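Long-range contact in pesticidial crystal protein CRY2AA (PDB 1I5P), which promotes colloid-osmotic lysis by binding to the midgut epithelial cells of dipteran and lepidopteran insect larvae: residues A[293-297]-A[511-515]. Residues are numbered along the deposited sequence; the frame is centred on the assembly and turned at random.
Sequences WPFLY and FISEK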
loop_
_atom_site.group_PDB
_atom_site.type_symbol
_atom_site.label_atom_id
_atom_site.label_comp_id
_atom_site.label_asym_id
_atom_site.label_seq_id
_atom_site.Cartn_x
_atom_site.Cartn_y
_atom_site.Cartn_z
ATOM N N TRP A 293 -10.567 7.957 -11.917
ATOM C CA TRP A 293 -9.571 7.473 -10.970
ATOM C C TRP A 293 -8.129 7.845 -11.305
ATOM O O TRP A 293 -7.401 8.328 -10.437
ATOM C CB TRP A 293 -9.702 5.952 -10.790
ATOM C CG TRP A 293 -8.787 5.384 -9.737
ATOM C CD1 TRP A 293 -7.959 4.305 -9.869
ATOM C CD2 TRP A 293 -8.568 5.897 -8.416
ATOM N NE1 TRP A 293 -7.229 4.121 -8.716
ATOM C CE2 TRP A 293 -7.582 5.083 -7.809
ATOM C CE3 TRP A 293 -9.103 6.967 -7.687
ATOM C CZ2 TRP A 293 -7.119 5.307 -6.503
ATOM C CZ3 TRP A 293 -8.641 7.191 -6.384
ATOM C CH2 TRP A 293 -7.658 6.362 -5.812
ATOM N N PRO A 294 -7.697 7.635 -12.562
ATOM C CA PRO A 294 -6.322 7.973 -12.938
ATOM C C PRO A 294 -5.950 9.380 -12.525
ATOM O O PRO A 294 -4.872 9.608 -11.978
ATOM C CB PRO A 294 -6.326 7.771 -14.452
ATOM C CG PRO A 294 -7.255 6.596 -14.596
ATOM C CD PRO A 294 -8.406 7.033 -13.705
ATOM N N PHE A 295 -6.850 10.328 -12.775
ATOM C CA PHE A 295 -6.583 11.706 -12.394
ATOM C C PHE A 295 -6.431 11.830 -10.889
ATOM O O PHE A 295 -5.477 12.441 -10.402
ATOM C CB PHE A 295 -7.711 12.649 -12.825
ATOM C CG PHE A 295 -7.678 13.975 -12.108
ATOM C CD1 PHE A 295 -6.808 14.986 -12.513
ATOM C CD2 PHE A 295 -8.451 14.179 -10.969
ATOM C CE1 PHE A 295 -6.700 16.173 -11.796
ATOM C CE2 PHE A 295 -8.350 15.371 -10.236
ATOM C CZ PHE A 295 -7.471 16.368 -10.656
ATOM N N LEU A 296 -7.383 11.258 -10.157
ATOM C CA LEU A 296 -7.375 11.336 -8.700
ATOM C C LEU A 296 -6.107 10.806 -8.037
ATOM O O LEU A 296 -5.504 11.492 -7.216
ATOM C CB LEU A 296 -8.610 10.625 -8.134
ATOM C CG LEU A 296 -9.938 11.316 -8.461
ATOM C CD1 LEU A 296 -11.124 10.449 -8.021
ATOM C CD2 LEU A 296 -9.971 12.680 -7.776
ATOM N N TYR A 297 -5.682 9.599 -8.387
ATOM C CA TYR A 297 -4.483 9.083 -7.754
ATOM C C TYR A 297 -3.206 9.754 -8.268
ATOM O O TYR A 297 -2.180 9.736 -7.591
ATOM C CB TYR A 297 -4.414 7.550 -7.874
ATOM C CG TYR A 297 -4.055 6.979 -9.227
ATOM C CD1 TYR A 297 -2.777 7.143 -9.763
ATOM C CD2 TYR A 297 -4.965 6.196 -9.932
ATOM C CE1 TYR A 297 -2.414 6.538 -10.963
ATOM C CE2 TYR A 297 -4.608 5.583 -11.139
ATOM C CZ TYR A 297 -3.329 5.757 -11.643
ATOM O OH TYR A 297 -2.956 5.123 -12.809
ATOM N N PHE A 511 4.797 9.396 -15.681
ATOM C CA PHE A 511 3.581 9.274 -14.883
ATOM C C PHE A 511 3.582 8.124 -13.888
ATOM O O PHE A 511 4.250 7.113 -14.077
ATOM C CB PHE A 511 2.364 9.107 -15.804
ATOM C CG PHE A 511 2.235 10.180 -16.846
ATOM C CD1 PHE A 511 3.047 10.170 -17.976
ATOM C CD2 PHE A 511 1.326 11.220 -16.680
ATOM C CE1 PHE A 511 2.955 11.179 -18.931
ATOM C CE2 PHE A 511 1.226 12.238 -17.628
ATOM C CZ PHE A 511 2.046 12.218 -18.757
ATOM N N ILE A 512 2.814 8.296 -12.820
ATOM C CA ILE A 512 2.673 7.253 -11.820
ATOM C C ILE A 512 1.535 6.398 -12.355
ATOM O O ILE A 512 0.491 6.923 -12.726
ATOM C CB ILE A 512 2.311 7.846 -10.443
ATOM C CG1 ILE A 512 3.465 8.728 -9.957
ATOM C CG2 ILE A 512 2.027 6.730 -9.445
ATOM C CD1 ILE A 512 3.216 9.409 -8.629
ATOM N N SER A 513 1.755 5.089 -12.425
ATOM C CA SER A 513 0.758 4.167 -12.949
ATOM C C SER A 513 0.318 3.134 -11.910
ATOM O O SER A 513 1.121 2.347 -11.410
ATOM C CB SER A 513 1.320 3.459 -14.187
ATOM O OG SER A 513 0.393 2.532 -14.727
ATOM N N GLU A 514 -0.970 3.151 -11.603
ATOM C CA GLU A 514 -1.578 2.247 -10.632
ATOM C C GLU A 514 -1.214 0.768 -10.825
ATOM O O GLU A 514 -1.173 0.270 -11.955
ATOM C CB GLU A 514 -3.102 2.432 -10.688
ATOM C CG GLU A 514 -3.909 1.331 -10.033
ATOM C CD GLU A 514 -5.382 1.684 -9.900
ATOM O OE1 GLU A 514 -6.050 1.873 -10.939
ATOM O OE2 GLU A 514 -5.871 1.767 -8.753
ATOM N N LYS A 515 -0.934 0.084 -9.714
ATOM C CA LYS A 515 -0.612 -1.345 -9.723
ATOM C C LYS A 515 -1.343 -2.034 -8.573
ATOM O O LYS A 515 -1.610 -1.418 -7.547
ATOM C CB LYS A 515 0.899 -1.564 -9.585
ATOM C CG LYS A 515 1.692 -1.096 -10.793
ATOM C CD LYS A 515 1.273 -1.865 -12.036
ATOM C CE LYS A 515 1.868 -1.250 -13.294
ATOM N NZ LYS A 515 1.370 0.138 -13.505
HETATM O O HOH W 1 -1.156 6.427 -15.147
#
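The phenolic oxygen of Tyr297 is gripped twice at the junction between the middle, beta-prism domain and the C-terminal lectin-like jelly-roll sandwich of this three-domain delta-endotoxin. Glu514 N donates to Tyr297 OH over 3.0 Å along an almost straight path (N-H...O 172°), and a water molecule hydrogen-bonded to the same hydroxyl also donates to Ile512 O. The water thus links Ile512, the penultimate residue of strand 510-513, to the tyrosine beside the direct bond. Ile512 O also lies at the edge of the phenol ring, near its plane, 3.4 Å from Tyr297 CE1.

Tyr297 stands one turn after Trp293 on the short helix 293-300, which brings both side chains out toward the strand end, with Tyr297 CD2 lying over the rim of one indole face. Glu514 serves both. Its CB packs obliquely against the phenol, 3.5 Å from Tyr297 CZ, while CG, anti to the backbone N (chi1 164°), starts an extended chain that carries the carboxylate to the indole edge. There Trp293 NE1 donates to Glu514 OE2 at 2.7 Å, with the acceptor close to the indole plane but approached from well above the plane of its own carboxylate.

Phe231 and helix 238-259 of the N-terminal helical domain pack against Trp293, so residues of all three domains gather around this indole. Beyond the strand end, Asn583 ND2 bonds to Glu514 O, and Lys515 folds back on its own segment, its NZ donating to that same Glu514 O at 3.0 Å from above the carbonyl plane.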